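Local coordinates for protein lectin (PDB 6T0Q) that probably binds galactose and N-acetylgalactosamine residues of glycans through calcium-dependent sites in its beta-sandwich modules, at residues Val288-Leu293 / Val304-Ser309; Leu29-Lys34 / Gly177-Ser182; Ala14-Thr19 / Gly64-Cys69. All coordinates share one frame; numbering follows the deposited sequence.

Contact 1. Residues Val288-Leu293 / Val304-Ser309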
ATOM      1  N   VAL A 288      -4.493 -10.154 -24.253  1.00 20.21           N
ATOM      2  CA  VAL A 288      -5.485  -9.439 -23.457  1.00 19.50           C
ATOM      3  C   VAL A 288      -5.069  -7.975 -23.412  1.00 20.46           C
ATOM      4  O   VAL A 288      -3.874  -7.657 -23.382  1.00 20.64           O
ATOM      5  CB  VAL A 288      -5.644 -10.038 -22.037  1.00 18.58           C
ATOM      6  CG1 VAL A 288      -4.345  -9.983 -21.277  1.00 22.35           C
ATOM      7  CG2 VAL A 288      -6.760  -9.316 -21.237  1.00 16.64           C
ATOM      8  N   ILE A 289      -6.051  -7.082 -23.447  1.00 20.34           N
ATOM      9  CA  ILE A 289      -5.792  -5.646 -23.446  1.00 18.15           C
ATOM     10  C   ILE A 289      -6.793  -4.996 -22.506  1.00 20.82           C
ATOM     11  O   ILE A 289      -7.941  -5.444 -22.410  1.00 19.20           O
ATOM     12  CB  ILE A 289      -5.878  -5.065 -24.878  1.00 18.29           C
ATOM     13  CG1 ILE A 289      -5.457  -3.594 -24.906  1.00 21.11           C
ATOM     14  CG2 ILE A 289      -7.282  -5.221 -25.459  1.00 20.62           C
ATOM     15  CD1 ILE A 289      -5.333  -3.055 -26.346  1.00 21.14           C
ATOM     16  N   ALA A 290      -6.351  -3.963 -21.784  1.00 18.24           N
ATOM     17  CA  ALA A 290      -7.237  -3.294 -20.845  1.00 18.27           C
ATOM     18  C   ALA A 290      -6.740  -1.881 -20.591  1.00 22.78           C
ATOM     19  O   ALA A 290      -5.547  -1.589 -20.710  1.00 20.83           O
ATOM     20  CB  ALA A 290      -7.350  -4.042 -19.513  1.00 16.79           C
ATOM     21  N   THR A 291      -7.682  -1.014 -20.250  1.00 19.62           N
ATOM     22  CA  THR A 291      -7.404   0.341 -19.802  1.00 17.77           C
ATOM     23  C   THR A 291      -8.192   0.543 -18.523  1.00 20.83           C
ATOM     24  O   THR A 291      -9.367   0.173 -18.456  1.00 21.36           O
ATOM     25  CB  THR A 291      -7.806   1.385 -20.855  1.00 20.28           C
ATOM     26  OG1 THR A 291      -7.132   1.100 -22.089  1.00 20.00           O
ATOM     27  CG2 THR A 291      -7.434   2.809 -20.384  1.00 19.74           C
ATOM     28  N   ILE A 292      -7.549   1.106 -17.509  1.00 19.61           N
ATOM     29  CA  ILE A 292      -8.157   1.278 -16.195  1.00 20.39           C
ATOM     30  C   ILE A 292      -7.935   2.714 -15.760  1.00 22.34           C
ATOM     31  O   ILE A 292      -6.795   3.193 -15.770  1.00 22.12           O
ATOM     32  CB  ILE A 292      -7.555   0.320 -15.149  1.00 22.81           C
ATOM     33  CG1 ILE A 292      -7.751  -1.141 -15.553  1.00 20.62           C
ATOM     34  CG2 ILE A 292      -8.157   0.608 -13.758  1.00 22.80           C
ATOM     35  CD1 ILE A 292      -6.858  -2.093 -14.751  1.00 21.81           C
ATOM     36  N   LEU A 293      -9.005   3.396 -15.362  1.00 20.64           N
ATOM     37  CA  LEU A 293      -8.883   4.723 -14.772  1.00 21.02           C
ATOM     38  C   LEU A 293      -9.382   4.681 -13.337  1.00 21.09           C
ATOM     39  O   LEU A 293     -10.494   4.209 -13.077  1.00 21.89           O
ATOM     40  CB  LEU A 293      -9.666   5.774 -15.570  1.00 25.35           C
ATOM     41  CG  LEU A 293      -9.331   7.211 -15.152  1.00 25.98           C
ATOM     42  CD1 LEU A 293      -9.380   8.118 -16.359  1.00 36.07           C
ATOM     43  CD2 LEU A 293     -10.299   7.715 -14.108  1.00 37.62           C
ATOM     44  N   VAL A 304      -4.095   3.199 -15.851  1.00 22.67           N
ATOM     45  CA  VAL A 304      -3.230   2.035 -15.954  1.00 18.82           C
ATOM     46  C   VAL A 304      -3.611   1.312 -17.233  1.00 20.76           C
ATOM     47  O   VAL A 304      -4.801   1.176 -17.531  1.00 22.47           O
ATOM     48  CB  VAL A 304      -3.406   1.116 -14.725  1.00 27.69           C
ATOM     49  CG1 VAL A 304      -2.753  -0.232 -14.964  1.00 30.91           C
ATOM     50  CG2 VAL A 304      -2.843   1.797 -13.475  1.00 32.05           C
ATOM     51  N   VAL A 305      -2.611   0.876 -18.005  1.00 21.42           N
ATOM     52  CA  VAL A 305      -2.855   0.120 -19.230  1.00 19.93           C
ATOM     53  C   VAL A 305      -2.112  -1.202 -19.133  1.00 19.86           C
ATOM     54  O   VAL A 305      -1.115  -1.324 -18.415  1.00 21.58           O
ATOM     55  CB  VAL A 305      -2.421   0.892 -20.500  1.00 22.40           C
ATOM     56  CG1 VAL A 305      -3.124   2.254 -20.564  1.00 24.30           C
ATOM     57  CG2 VAL A 305      -0.899   1.070 -20.529  1.00 22.47           C
ATOM     58  N   THR A 306      -2.607  -2.205 -19.855  1.00 19.64           N
ATOM     59  CA  THR A 306      -1.834  -3.427 -20.005  1.00 18.59           C
ATOM     60  C   THR A 306      -0.517  -3.108 -20.700  1.00 19.46           C
ATOM     61  O   THR A 306      -0.504  -2.521 -21.787  1.00 19.90           O
ATOM     62  CB  THR A 306      -2.632  -4.478 -20.784  1.00 19.41           C
ATOM     63  OG1 THR A 306      -3.378  -3.842 -21.838  1.00 19.15           O
ATOM     64  CG2 THR A 306      -3.599  -5.188 -19.842  1.00 17.81           C
ATOM     65  N   ASP A 307       0.589  -3.466 -20.052  1.00 22.43           N
ATOM     66  CA  ASP A 307       1.926  -3.232 -20.582  1.00 20.53           C
ATOM     67  C   ASP A 307       2.882  -4.177 -19.852  1.00 24.40           C
ATOM     68  O   ASP A 307       2.450  -5.068 -19.111  1.00 21.54           O
ATOM     69  CB  ASP A 307       2.311  -1.749 -20.448  1.00 21.82           C
ATOM     70  CG  ASP A 307       2.285  -1.251 -18.988  1.00 25.69           C
ATOM     71  OD1 ASP A 307       2.421  -2.068 -18.059  1.00 27.53           O
ATOM     72  OD2 ASP A 307       2.121  -0.030 -18.770  1.00 27.08           O
ATOM     73  N   ALA A 308       4.188  -3.982 -20.046  1.00 22.91           N
ATOM     74  CA  ALA A 308       5.159  -4.893 -19.435  1.00 27.03           C
ATOM     75  C   ALA A 308       5.300  -4.710 -17.930  1.00 29.88           C
ATOM     76  O   ALA A 308       6.024  -5.492 -17.296  1.00 29.23           O
ATOM     77  CB  ALA A 308       6.528  -4.737 -20.110  1.00 30.55           C
ATOM     78  N   SER A 309       4.630  -3.722 -17.326  1.00 26.27           N
ATOM     79  CA  SER A 309       4.660  -3.599 -15.874  1.00 26.46           C
ATOM     80  C   SER A 309       3.704  -4.564 -15.193  1.00 30.61           C
ATOM     81  O   SER A 309       3.766  -4.712 -13.973  1.00 27.45           O
ATOM     82  CB  SER A 309       4.339  -2.165 -15.437  1.00 31.35           C
ATOM     83  OG  SER A 309       2.940  -1.901 -15.480  1.00 29.30           O
TER

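Contact 2. Residues Leu29-Lys34 / Gly177-Ser182. Unlike the reference sequence in segment 29-34: Ser31 (reference Asn), Thr32 (reference Ala).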
ATOM      1  N   LEU A  29     -25.485   9.501 -20.727  1.00 19.76           N
ATOM      2  CA  LEU A  29     -26.103   9.865 -21.995  1.00 19.75           C
ATOM      3  C   LEU A  29     -26.393  11.360 -22.025  1.00 21.58           C
ATOM      4  O   LEU A  29     -26.680  11.967 -20.993  1.00 19.07           O
ATOM      5  CB  LEU A  29     -27.413   9.097 -22.205  1.00 19.06           C
ATOM      6  CG  LEU A  29     -27.303   7.586 -21.992  1.00 25.29           C
ATOM      7  CD1 LEU A  29     -28.699   6.951 -21.924  1.00 31.92           C
ATOM      8  CD2 LEU A  29     -26.463   6.966 -23.103  1.00 22.79           C
ATOM      9  N   LEU A  30     -26.368  11.935 -23.223  1.00 20.82           N
ATOM     10  CA  LEU A  30     -26.638  13.356 -23.414  1.00 23.06           C
ATOM     11  C   LEU A  30     -28.091  13.642 -23.765  1.00 24.23           C
ATOM     12  O   LEU A  30     -28.458  14.814 -23.912  1.00 19.78           O
ATOM     13  CB  LEU A  30     -25.726  13.911 -24.510  1.00 17.70           C
ATOM     14  CG  LEU A  30     -24.240  14.012 -24.143  1.00 20.33           C
ATOM     15  CD1 LEU A  30     -23.477  14.502 -25.360  1.00 20.72           C
ATOM     16  CD2 LEU A  30     -24.041  14.955 -22.960  1.00 16.76           C
ATOM     17  N   SER A  31     -28.920  12.598 -23.875  1.00 22.29           N
ATOM     18  CA  SER A  31     -30.262  12.726 -24.451  1.00 23.51           C
ATOM     19  C   SER A  31     -31.126  13.730 -23.700  1.00 24.97           C
ATOM     20  O   SER A  31     -31.970  14.402 -24.306  1.00 25.65           O
ATOM     21  CB  SER A  31     -30.960  11.362 -24.460  1.00 31.37           C
ATOM     22  OG  SER A  31     -30.142  10.392 -25.099  1.00 45.35           O
ATOM     23  N   THR A  32     -30.972  13.822 -22.379  1.00 18.67           N
ATOM     24  CA  THR A  32     -31.795  14.737 -21.598  1.00 23.36           C
ATOM     25  C   THR A  32     -31.097  16.058 -21.313  1.00 24.05           C
ATOM     26  O   THR A  32     -31.655  16.905 -20.610  1.00 23.74           O
ATOM     27  CB  THR A  32     -32.227  14.085 -20.285  1.00 28.93           C
ATOM     28  OG1 THR A  32     -31.080  13.866 -19.460  1.00 35.17           O
ATOM     29  CG2 THR A  32     -32.915  12.752 -20.556  1.00 38.29           C
ATOM     30  N   SER A  33     -29.906  16.267 -21.857  1.00 17.61           N
ATOM     31  CA  SER A  33     -29.148  17.458 -21.513  1.00 18.75           C
ATOM     32  C   SER A  33     -29.517  18.626 -22.423  1.00 22.99           C
ATOM     33  O   SER A  33     -30.068  18.446 -23.512  1.00 22.67           O
ATOM     34  CB  SER A  33     -27.644  17.168 -21.596  1.00 19.55           C
ATOM     35  OG  SER A  33     -26.898  18.301 -21.177  1.00 26.93           O
ATOM     36  N   LYS A  34     -29.191  19.840 -21.965  1.00 18.12           N
ATOM     37  CA  LYS A  34     -29.426  21.063 -22.723  1.00 17.09           C
ATOM     38  C   LYS A  34     -28.123  21.823 -22.958  1.00 17.98           C
ATOM     39  O   LYS A  34     -27.210  21.804 -22.128  1.00 20.61           O
ATOM     40  CB  LYS A  34     -30.414  22.008 -22.001  1.00 19.37           C
ATOM     41  CG  LYS A  34     -31.675  21.340 -21.417  1.00 24.73           C
ATOM     42  CD  LYS A  34     -32.548  20.757 -22.512  1.00 32.10           C
ATOM     43  CE  LYS A  34     -33.820  20.110 -21.938  1.00 40.05           C
ATOM     44  NZ  LYS A  34     -34.513  19.285 -22.975  1.00 44.53           N
ATOM     45  N   GLY A 177     -30.542  25.177 -26.708  1.00 22.68           N
ATOM     46  CA  GLY A 177     -31.099  24.096 -27.501  1.00 22.45           C
ATOM     47  C   GLY A 177     -31.103  22.820 -26.691  1.00 21.05           C
ATOM     48  O   GLY A 177     -30.582  22.759 -25.573  1.00 19.69           O
ATOM     49  N   ALA A 178     -31.724  21.793 -27.267  1.00 21.11           N
ATOM     50  CA  ALA A 178     -31.794  20.483 -26.632  1.00 22.19           C
ATOM     51  C   ALA A 178     -30.951  19.496 -27.427  1.00 21.86           C
ATOM     52  O   ALA A 178     -30.436  19.809 -28.502  1.00 25.74           O
ATOM     53  CB  ALA A 178     -33.248  19.988 -26.526  1.00 21.61           C
ATOM     54  N   TYR A 179     -30.806  18.290 -26.876  1.00 19.98           N
ATOM     55  CA  TYR A 179     -29.981  17.270 -27.522  1.00 20.07           C
ATOM     56  C   TYR A 179     -30.425  17.039 -28.960  1.00 24.01           C
ATOM     57  O   TYR A 179     -29.615  17.066 -29.893  1.00 22.93           O
ATOM     58  CB  TYR A 179     -30.062  15.969 -26.718  1.00 21.95           C
ATOM     59  CG  TYR A 179     -29.398  14.774 -27.361  1.00 24.43           C
ATOM     60  CD1 TYR A 179     -28.016  14.618 -27.314  1.00 22.44           C
ATOM     61  CD2 TYR A 179     -30.158  13.787 -27.988  1.00 27.16           C
ATOM     62  CE1 TYR A 179     -27.404  13.514 -27.894  1.00 22.20           C
ATOM     63  CE2 TYR A 179     -29.561  12.685 -28.564  1.00 25.25           C
ATOM     64  CZ  TYR A 179     -28.186  12.553 -28.511  1.00 27.81           C
ATOM     65  OH  TYR A 179     -27.589  11.458 -29.084  1.00 24.37           O
ATOM     66  N   GLN A 180     -31.721  16.839 -29.156  1.00 23.71           N
ATOM     67  CA  GLN A 180     -32.278  16.493 -30.454  1.00 32.87           C
ATOM     68  C   GLN A 180     -32.861  17.688 -31.201  1.00 36.01           C
ATOM     69  O   GLN A 180     -33.404  17.504 -32.292  1.00 42.78           O
ATOM     70  CB  GLN A 180     -33.357  15.416 -30.285  1.00 40.77           C
ATOM     71  CG  GLN A 180     -34.708  15.931 -29.751  1.00 52.27           C
ATOM     72  CD  GLN A 180     -34.617  16.712 -28.426  1.00 55.47           C
ATOM     73  OE1 GLN A 180     -33.964  16.284 -27.453  1.00 44.18           O
ATOM     74  NE2 GLN A 180     -35.284  17.863 -28.387  1.00 52.80           N
ATOM     75  N   ASN A 181     -32.777  18.902 -30.646  1.00 22.41           N
ATOM     76  CA  ASN A 181     -33.288  20.102 -31.325  1.00 23.14           C
ATOM     77  C   ASN A 181     -32.350  21.268 -31.009  1.00 26.50           C
ATOM     78  O   ASN A 181     -32.584  22.012 -30.055  1.00 19.79           O
ATOM     79  CB  ASN A 181     -34.726  20.414 -30.903  1.00 25.91           C
ATOM     80  CG  ASN A 181     -35.324  21.585 -31.686  1.00 29.45           C
ATOM     81  OD1 ASN A 181     -34.876  21.898 -32.783  1.00 31.58           O
ATOM     82  ND2 ASN A 181     -36.333  22.231 -31.121  1.00 27.20           N
ATOM     83  N   SER A 182     -31.313  21.450 -31.829  1.00 22.01           N
ATOM     84  CA  SER A 182     -30.382  22.555 -31.626  1.00 22.38           C
ATOM     85  C   SER A 182     -29.626  22.806 -32.923  1.00 22.99           C
ATOM     86  O   SER A 182     -29.658  21.991 -33.844  1.00 20.57           O
ATOM     87  CB  SER A 182     -29.399  22.245 -30.497  1.00 19.86           C
ATOM     88  OG  SER A 182     -28.388  21.380 -30.994  1.00 20.58           O
TER
HETATM   89  O   HOH W   1     -32.258  17.249 -24.284  1.00 27.16           O
HETATM   90  O   HOH W   2     -33.615  13.875 -26.413  1.00 32.80           O

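Contact 3. Residues Ala14-Thr19 / Gly64-Cys69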
ATOM      1  N   ALA A  14     -21.740  12.002   8.284  1.00102.85           N
ATOM      2  CA  ALA A  14     -21.173  12.723   7.151  1.00103.28           C
ATOM      3  C   ALA A  14     -20.899  11.787   5.972  1.00103.70           C
ATOM      4  O   ALA A  14     -21.101  12.163   4.818  1.00100.35           O
ATOM      5  CB  ALA A  14     -19.897  13.444   7.568  1.00101.79           C
ATOM      6  N   THR A  15     -20.447  10.570   6.269  1.00103.83           N
ATOM      7  CA  THR A  15     -20.104   9.577   5.261  1.00 96.69           C
ATOM      8  C   THR A  15     -21.045   8.377   5.342  1.00 84.77           C
ATOM      9  O   THR A  15     -21.653   8.104   6.381  1.00 83.73           O
ATOM     10  CB  THR A  15     -18.651   9.113   5.422  1.00 98.03           C
ATOM     11  OG1 THR A  15     -18.346   8.135   4.420  1.00 99.83           O
ATOM     12  CG2 THR A  15     -18.431   8.508   6.802  1.00 97.56           C
ATOM     13  N   CYS A  16     -21.159   7.661   4.221  1.00 70.27           N
ATOM     14  CA  CYS A  16     -22.022   6.491   4.108  1.00 59.18           C
ATOM     15  C   CYS A  16     -21.206   5.235   3.826  1.00 47.03           C
ATOM     16  O   CYS A  16     -20.169   5.277   3.157  1.00 43.77           O
ATOM     17  CB  CYS A  16     -23.056   6.635   2.982  1.00 62.82           C
ATOM     18  SG  CYS A  16     -24.205   8.028   3.061  1.00 72.12           S
ATOM     19  N   LYS A  17     -21.708   4.114   4.330  1.00 37.28           N
ATOM     20  CA  LYS A  17     -21.194   2.802   3.962  1.00 37.56           C
ATOM     21  C   LYS A  17     -21.489   2.522   2.492  1.00 33.03           C
ATOM     22  O   LYS A  17     -22.608   2.748   2.023  1.00 32.23           O
ATOM     23  CB  LYS A  17     -21.841   1.740   4.851  1.00 44.01           C
ATOM     24  CG  LYS A  17     -21.688   0.316   4.376  1.00 49.03           C
ATOM     25  CD  LYS A  17     -20.467  -0.326   4.972  1.00 51.75           C
ATOM     26  CE  LYS A  17     -20.633  -1.832   5.022  1.00 53.09           C
ATOM     27  NZ  LYS A  17     -19.359  -2.503   5.383  1.00 50.49           N
ATOM     28  N   ILE A  18     -20.493   2.036   1.755  1.00 27.17           N
ATOM     29  CA  ILE A  18     -20.666   1.761   0.332  1.00 28.31           C
ATOM     30  C   ILE A  18     -21.084   0.306   0.170  1.00 30.33           C
ATOM     31  O   ILE A  18     -20.281  -0.609   0.357  1.00 32.57           O
ATOM     32  CB  ILE A  18     -19.396   2.070  -0.465  1.00 33.67           C
ATOM     33  CG1 ILE A  18     -19.097   3.566  -0.385  1.00 38.31           C
ATOM     34  CG2 ILE A  18     -19.568   1.638  -1.919  1.00 34.32           C
ATOM     35  CD1 ILE A  18     -17.842   3.966  -1.103  1.00 42.74           C
ATOM     36  N   THR A  19     -22.353   0.090  -0.160  1.00 28.14           N
ATOM     37  CA  THR A  19     -22.840  -1.242  -0.472  1.00 28.91           C
ATOM     38  C   THR A  19     -22.854  -1.523  -1.973  1.00 27.51           C
ATOM     39  O   THR A  19     -23.110  -2.662  -2.372  1.00 30.91           O
ATOM     40  CB  THR A  19     -24.248  -1.443   0.115  1.00 33.65           C
ATOM     41  OG1 THR A  19     -25.132  -0.449  -0.409  1.00 28.84           O
ATOM     42  CG2 THR A  19     -24.228  -1.332   1.648  1.00 36.17           C
ATOM     43  N   GLY A  64     -30.778  10.527   2.187  1.00 48.06           N
ATOM     44  CA  GLY A  64     -30.695   9.109   2.454  1.00 47.89           C
ATOM     45  C   GLY A  64     -29.515   8.391   1.829  1.00 50.18           C
ATOM     46  O   GLY A  64     -29.320   7.204   2.114  1.00 48.76           O
ATOM     47  N   LYS A  65     -28.726   9.059   0.990  1.00 57.68           N
ATOM     48  CA  LYS A  65     -27.589   8.397   0.360  1.00 55.34           C
ATOM     49  C   LYS A  65     -26.477   9.402   0.106  1.00 47.26           C
ATOM     50  O   LYS A  65     -26.685  10.619   0.129  1.00 40.54           O
ATOM     51  CB  LYS A  65     -27.985   7.716  -0.953  1.00 51.59           C
ATOM     52  CG  LYS A  65     -28.774   8.606  -1.885  1.00 42.38           C
ATOM     53  CD  LYS A  65     -28.964   7.931  -3.218  1.00 44.27           C
ATOM     54  CE  LYS A  65     -30.415   7.742  -3.571  1.00 45.14           C
ATOM     55  NZ  LYS A  65     -30.544   7.535  -5.038  1.00 41.93           N
ATOM     56  N   CYS A  66     -25.288   8.863  -0.152  1.00 37.96           N
ATOM     57  CA  CYS A  66     -24.088   9.647  -0.390  1.00 29.38           C
ATOM     58  C   CYS A  66     -23.643   9.465  -1.832  1.00 30.72           C
ATOM     59  O   CYS A  66     -23.641   8.343  -2.350  1.00 22.83           O
ATOM     60  CB  CYS A  66     -22.940   9.214   0.532  1.00 38.67           C
ATOM     61  SG  CYS A  66     -23.149   9.599   2.292  1.00 58.24           S
ATOM     62  N   SER A  67     -23.245  10.556  -2.466  1.00 23.10           N
ATOM     63  CA  SER A  67     -22.633  10.456  -3.778  1.00 27.38           C
ATOM     64  C   SER A  67     -21.194   9.982  -3.626  1.00 29.87           C
ATOM     65  O   SER A  67     -20.512  10.312  -2.646  1.00 26.87           O
ATOM     66  CB  SER A  67     -22.689  11.796  -4.502  1.00 31.09           C
ATOM     67  OG  SER A  67     -22.319  12.849  -3.640  1.00 48.00           O
ATOM     68  N   VAL A  68     -20.744   9.184  -4.584  1.00 25.60           N
ATOM     69  CA  VAL A  68     -19.426   8.562  -4.548  1.00 25.94           C
ATOM     70  C   VAL A  68     -18.540   9.069  -5.684  1.00 21.97           C
ATOM     71  O   VAL A  68     -17.424   9.536  -5.455  1.00 23.11           O
ATOM     72  CB  VAL A  68     -19.548   7.023  -4.586  1.00 24.93           C
ATOM     73  CG1 VAL A  68     -18.157   6.373  -4.648  1.00 26.11           C
ATOM     74  CG2 VAL A  68     -20.339   6.523  -3.383  1.00 29.20           C
ATOM     75  N   CYS A  69     -19.026   8.984  -6.917  1.00 20.87           N
ATOM     76  CA  CYS A  69     -18.230   9.373  -8.072  1.00 19.85           C
ATOM     77  C   CYS A  69     -19.181   9.626  -9.231  1.00 23.38           C
ATOM     78  O   CYS A  69     -20.380   9.348  -9.139  1.00 22.55           O
ATOM     79  CB  CYS A  69     -17.191   8.296  -8.417  1.00 28.30           C
ATOM     80  SG  CYS A  69     -17.879   6.644  -8.693  1.00 35.83           S
TER

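Contact 1. Residues Val288-Leu293 / Val304-Ser309
Just past the end of strand 301-305, Thr306 OG1 takes the Ala290 N-H that the backbone O would take in a regular ladder. Thr306 CB lies 3.9 Å from Ala290 N. From there the side chain forks. OG1 sits between the backbone N and the carbonyl carbon (chi1 38°), which turns it to the neighbouring strand. Ala290 N gives its hydrogen to Thr306 OG1 at 3.0 Å, with 155° at the hydrogen. The same hydroxyl also bonds to Asn199 O, so it ties in the strand 199-202. OG1 also rests against Ile289 CG1, whose side chain crosses that of Thr306 at about a right angle. The other branch, Thr306 CG2, packs on Ala290 CB at 3.9 Å. Thr306 N returns a bond to Ala290 O, tilted 27° from the carbonyl plane. Beyond it the regular ladder takes over. Ile292 N and Val304 O are 2.7 Å apart, and Val304 N gives an equally short bond to Ile292 O. Ile292 and Val304 share one face of the sheet, Ile292 CB to Val304 CB 4.2 Å. Thr291 and Val305 face the other way as a non-hydrogen-bonded pair. This is the pairing of an antiparallel beta hairpin, formed by strands 287-296 and 301-305 at one margin of a sheet.

Contact 2. Residues Leu29-Lys34 / Gly177-Ser182
Gly177 O lies 3.5 Å from Lys34 CA, a CA-H...O contact. This is the loosely bonded end of a small antiparallel pairing, strand 174-178 with strand 34-37. Here a type I beta turn, Leu30 to Ser33, meets the loop that follows Ala178. Ala178 CB comes next, and the bent Lys34 side chain runs past it, with CD and NZ both close to the methyl. Tyr179 follows and has the largest share of the buried surface. Its N makes a weak, bent bond to Ser33 O. A water bridges turn and loop: it accepts from Tyr179 N and donates to both Ser31 O and Ser33 O. Tyr179 has CG anti to its N (chi1 173°), which carries the ring over to the turn. There Ser31 CA stands over one face of the Tyr179 ring, 3.9 Å from the centroid and 23° off the normal, a CH-pi contact. Leu30 CB touches Tyr179 CD1 at 3.7 Å, while Pro186, outside the two segments, touches the Tyr179 side chain. The turn itself is held by Ser33 N to Leu30 O, and Ser33 OG bonds to Ala129 O of the strand 126-135. Gln180 is the last residue to reach across. Its chain bends at chi2 (-55°), and its end approaches Ser31 through a second water. That water donates to Gln180 OE1 at 2.6 Å and to Ser31 O at 2.7 Å.

Contact 3. Residues Ala14-Thr19 / Gly64-Cys69
The Cys16 side chain meets that of Cys66 in a disulfide, with 2.0 Å from Cys16 SG to Cys66 SG. The bridge fastens the N-terminal loop to the residue just ahead of strand 67-76, in a four-stranded antiparallel sheet. Both CB atoms point toward the opposite segment. Each SG lies anti to its own carbonyl carbon. The torsion about the S-S bond is 68°, and it leaves Cys16 CB 3.6 Å from Cys66 CB. No hydrogen bond crosses between the segments, so the covalent link is the main tie. Cys66 is buried and also packs on Pro107, whereas Cys16 is partly exposed and touches Ser136. The touching parts of the two segments run at 73° to each other. The strand opens with a classic beta bulge in which Val68 and Cys69 both face His134. Cys69 makes another disulfide, to Cys231 of strand 229-239. On the loop side, Thr15 and Lys17 pack on Phe328 of the second subunit. One more touch joins the two segments. Ile18 extends its chain over Val68, and CD1 of Ile18 comes to 4.2 Å from CG2 of Val68.

How the contacts relate
Contact 3 and contact 2 alternate along the chain: 14-19, 29-34, 64-69, then 177-182. Contact 1 follows both. It is a local hairpin, whereas the other two join parts distant in sequence. No two contacts touch. Contacts 1 and 2 lie on opposite sides of the chain's centre, about 34 Å between centres. Contact 3 is about 29 Å from each, centre to centre. Its nearest atoms approach contact 1 to about 9 Å. No strand is shared, but strand 23-24, between segments 14-19 and 29-34, edges the sheet that carries contact 1. The first part of the chain is thus tied to a sheet formed mainly by later strands.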